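Local coordinates for protein endonuclease NucS (Pyrococcus abyssi, PDB 2VLD) that cleaves both 3' and 5' single-stranded extremities of branched DNA, working as a homodimer that binds single-stranded DNA and interacts with PCNA, at residues Arg34-Tyr39 against Glu103-Tyr108. The protein carries 2 engineered substitutions. Numbering follows the deposited sequence.
Sequences RCKVHY and EIIEPY
Arg34 faces two residues at once, Ile105 and Glu106, in a textbook example of a classic beta bulge sited where an antiparallel strand turns a corner. Both amides, Ile105 N and Glu106 N, donate to Arg34 O over 3.0 Å each and from the same face of its carbonyl plane, while Arg34 N returns a bond to Glu106 O. Beyond the bulge the pairing is regular: Lys36 and Glu103 form a hydrogen-bonded pair, with Lys36 N 3.0 Å from Glu103 O, and Cys35 opposes Ile104 as a non-hydrogen-bonded pair.

Among polar side chains, Glu103 reaches across to His38, whose NE2 donates to Glu103 OE1 (2.8 Å) almost within the ring plane, on the anti side but 34° out of the carboxylate plane; the two planes lie 47° apart. Lys36 runs alongside Glu103, pointing the same way, with NZ 4.5 Å from Glu103 OE1, beyond a salt bridge. Replacing Glu103 by an alanine would probably leave His38 NE2 without this acceptor and Lys36 without a nearby negative charge.

In the aliphatic packing, Arg34 sends CG anti to its N (chi1 -174°), which lays the chain beside Tyr108, while Ile105 CD1 touches Lys36 CD. The polar ends look elsewhere: Tyr108 OH hydrogen-bonds Asp51, the Arg34 guanidinium forms a salt bridge with Glu116 of the second subunit, and His183 of that subunit stacks on His38.

Within the PH-like N-terminal domain, strand 28-40 pairs with strand 98-104 before the corner at Ile105 and with 106-113 after it; along its other edge run strands 44-48 and 50-56, bonded through Val37 with Leu47 and Cys35 with Gly50.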
ATOM      1  N   ARG A  34      13.136  -1.223  10.161  1.00 58.88           N
ATOM      2  CA  ARG A  34      12.984  -0.318  11.293  1.00 59.97           C
ATOM      3  C   ARG A  34      13.613   0.970  10.810  1.00 59.08           C
ATOM      4  O   ARG A  34      14.674   0.961  10.175  1.00 59.36           O
ATOM      5  CB  ARG A  34      13.675  -0.847  12.542  1.00 59.70           C
ATOM      6  CG  ARG A  34      13.414  -0.001  13.794  1.00 62.43           C
ATOM      7  CD  ARG A  34      13.815  -0.728  15.094  1.00 64.23           C
ATOM      8  NE  ARG A  34      12.678  -1.468  15.649  1.00 70.77           N
ATOM      9  CZ  ARG A  34      11.957  -1.075  16.701  1.00 72.89           C
ATOM     10  NH1 ARG A  34      12.255   0.048  17.348  1.00 72.66           N
ATOM     11  NH2 ARG A  34      10.937  -1.817  17.116  1.00 74.07           N
ATOM     12  N   CYS A  35      12.935   2.076  11.073  1.00 58.40           N
ATOM     13  CA  CYS A  35      13.282   3.338  10.448  1.00 57.60           C
ATOM     14  C   CYS A  35      12.564   4.417  11.186  1.00 57.10           C
ATOM     15  O   CYS A  35      11.784   4.138  12.097  1.00 56.75           O
ATOM     16  CB  CYS A  35      12.797   3.351   8.987  1.00 57.91           C
ATOM     17  SG  CYS A  35      10.989   3.106   8.776  1.00 57.58           S
ATOM     18  N   LYS A  36      12.823   5.654  10.791  1.00 56.66           N
ATOM     19  CA  LYS A  36      11.920   6.735  11.140  1.00 56.65           C
ATOM     20  C   LYS A  36      11.611   7.589   9.922  1.00 55.42           C
ATOM     21  O   LYS A  36      12.265   7.463   8.883  1.00 55.98           O
ATOM     22  CB  LYS A  36      12.380   7.545  12.366  1.00 57.40           C
ATOM     23  CG  LYS A  36      13.870   7.713  12.546  1.00 60.49           C
ATOM     24  CD  LYS A  36      14.237   7.849  14.032  1.00 65.05           C
ATOM     25  CE  LYS A  36      14.324   9.311  14.499  1.00 69.36           C
ATOM     26  NZ  LYS A  36      14.836   9.395  15.907  1.00 71.80           N
ATOM     27  N   VAL A  37      10.569   8.403  10.039  1.00 53.72           N
ATOM     28  CA  VAL A  37      10.031   9.115   8.894  1.00 52.07           C
ATOM     29  C   VAL A  37      10.015  10.587   9.216  1.00 51.87           C
ATOM     30  O   VAL A  37       9.627  10.979  10.319  1.00 51.61           O
ATOM     31  CB  VAL A  37       8.585   8.648   8.548  1.00 51.77           C
ATOM     32  CG1 VAL A  37       8.060   9.368   7.310  1.00 50.01           C
ATOM     33  CG2 VAL A  37       8.536   7.142   8.365  1.00 50.04           C
ATOM     34  N   HIS A  38      10.442  11.379   8.242  1.00 51.52           N
ATOM     35  CA  HIS A  38      10.435  12.824   8.332  1.00 52.05           C
ATOM     36  C   HIS A  38       9.748  13.360   7.086  1.00 52.53           C
ATOM     37  O   HIS A  38      10.101  12.968   5.963  1.00 52.93           O
ATOM     38  CB  HIS A  38      11.861  13.366   8.373  1.00 51.86           C
ATOM     39  CG  HIS A  38      12.738  12.691   9.379  1.00 51.39           C
ATOM     40  ND1 HIS A  38      12.852  13.129  10.682  1.00 50.70           N
ATOM     41  CD2 HIS A  38      13.560  11.621   9.268  1.00 50.15           C
ATOM     42  CE1 HIS A  38      13.700  12.354  11.332  1.00 50.91           C
ATOM     43  NE2 HIS A  38      14.145  11.432  10.496  1.00 51.04           N
ATOM     44  N   TYR A  39       8.783  14.254   7.292  1.00 52.69           N
ATOM     45  CA  TYR A  39       8.027  14.840   6.209  1.00 52.92           C
ATOM     46  C   TYR A  39       8.089  16.343   6.291  1.00 54.28           C
ATOM     47  O   TYR A  39       7.981  16.922   7.370  1.00 54.17           O
ATOM     48  CB  TYR A  39       6.559  14.403   6.281  1.00 52.61           C
ATOM     49  CG  TYR A  39       5.692  15.065   5.237  1.00 50.83           C
ATOM     50  CD1 TYR A  39       5.697  14.600   3.924  1.00 48.77           C
ATOM     51  CD2 TYR A  39       4.876  16.156   5.555  1.00 49.73           C
ATOM     52  CE1 TYR A  39       4.930  15.205   2.939  1.00 49.59           C
ATOM     53  CE2 TYR A  39       4.085  16.770   4.577  1.00 49.87           C
ATOM     54  CZ  TYR A  39       4.122  16.284   3.262  1.00 51.13           C
ATOM     55  OH  TYR A  39       3.361  16.861   2.259  1.00 52.19           O
ATOM     56  N   GLU A 103      14.578   7.567   7.207  1.00 60.72           N
ATOM     57  CA  GLU A 103      15.921   7.333   7.721  1.00 62.66           C
ATOM     58  C   GLU A 103      15.985   5.909   8.231  1.00 63.17           C
ATOM     59  O   GLU A 103      15.354   5.562   9.220  1.00 63.43           O
ATOM     60  CB  GLU A 103      16.373   8.385   8.754  1.00 62.49           C
ATOM     61  CG  GLU A 103      16.219   8.024  10.219  1.00 63.46           C
ATOM     62  CD  GLU A 103      16.865   9.048  11.136  1.00 63.88           C
ATOM     63  OE1 GLU A 103      16.139   9.918  11.671  1.00 65.28           O
ATOM     64  OE2 GLU A 103      18.102   8.995  11.315  1.00 66.82           O
ATOM     65  N   ILE A 104      16.715   5.081   7.505  1.00 64.49           N
ATOM     66  CA  ILE A 104      16.797   3.664   7.810  1.00 65.92           C
ATOM     67  C   ILE A 104      17.654   3.447   9.040  1.00 67.47           C
ATOM     68  O   ILE A 104      18.796   3.889   9.098  1.00 67.78           O
ATOM     69  CB  ILE A 104      17.378   2.870   6.627  1.00 65.60           C
ATOM     70  CG1 ILE A 104      16.565   3.164   5.358  1.00 64.67           C
ATOM     71  CG2 ILE A 104      17.447   1.382   6.973  1.00 65.17           C
ATOM     72  CD1 ILE A 104      16.837   2.229   4.216  1.00 63.44           C
ATOM     73  N   ILE A 105      17.080   2.780  10.028  1.00 69.26           N
ATOM     74  CA  ILE A 105      17.789   2.435  11.243  1.00 71.07           C
ATOM     75  C   ILE A 105      18.378   1.036  11.105  1.00 72.31           C
ATOM     76  O   ILE A 105      19.527   0.781  11.472  1.00 72.68           O
ATOM     77  CB  ILE A 105      16.833   2.500  12.444  1.00 71.09           C
ATOM     78  CG1 ILE A 105      16.637   3.963  12.840  1.00 71.61           C
ATOM     79  CG2 ILE A 105      17.346   1.647  13.621  1.00 71.19           C
ATOM     80  CD1 ILE A 105      15.602   4.182  13.897  1.00 72.74           C
ATOM     81  N   GLU A 106      17.576   0.147  10.539  1.00 73.62           N
ATOM     82  CA  GLU A 106      17.844  -1.268  10.546  1.00 74.89           C
ATOM     83  C   GLU A 106      17.052  -1.859   9.378  1.00 74.48           C
ATOM     84  O   GLU A 106      15.834  -2.026   9.475  1.00 74.62           O
ATOM     85  CB  GLU A 106      17.396  -1.839  11.896  1.00 75.56           C
ATOM     86  CG  GLU A 106      17.214  -3.346  11.964  1.00 79.46           C
ATOM     87  CD  GLU A 106      18.501  -4.109  12.209  1.00 84.23           C
ATOM     88  OE1 GLU A 106      19.539  -3.475  12.499  1.00 86.93           O
ATOM     89  OE2 GLU A 106      18.468  -5.356  12.116  1.00 85.20           O
ATOM     90  N   PRO A 107      17.735  -2.130   8.249  1.00 74.12           N
ATOM     91  CA  PRO A 107      17.023  -2.685   7.100  1.00 73.75           C
ATOM     92  C   PRO A 107      16.922  -4.205   7.190  1.00 73.35           C
ATOM     93  O   PRO A 107      17.914  -4.903   6.969  1.00 73.71           O
ATOM     94  CB  PRO A 107      17.888  -2.253   5.909  1.00 73.78           C
ATOM     95  CG  PRO A 107      19.268  -2.012   6.476  1.00 73.80           C
ATOM     96  CD  PRO A 107      19.173  -1.937   7.976  1.00 73.99           C
ATOM     97  N   TYR A 108      15.737  -4.711   7.522  1.00 72.61           N
ATOM     98  CA  TYR A 108      15.550  -6.151   7.679  1.00 71.83           C
ATOM     99  C   TYR A 108      15.635  -6.882   6.351  1.00 70.73           C
ATOM    100  O   TYR A 108      16.090  -8.017   6.292  1.00 70.85           O
ATOM    101  CB  TYR A 108      14.216  -6.469   8.336  1.00 72.52           C
ATOM    102  CG  TYR A 108      14.016  -5.846   9.696  1.00 73.70           C
ATOM    103  CD1 TYR A 108      13.006  -4.906   9.901  1.00 75.00           C
ATOM    104  CD2 TYR A 108      14.818  -6.202  10.784  1.00 74.29           C
ATOM    105  CE1 TYR A 108      12.794  -4.342  11.148  1.00 76.02           C
ATOM    106  CE2 TYR A 108      14.614  -5.636  12.036  1.00 74.69           C
ATOM    107  CZ  TYR A 108      13.603  -4.704  12.206  1.00 74.94           C
ATOM    108  OH  TYR A 108      13.380  -4.128  13.430  1.00 74.94           O
TER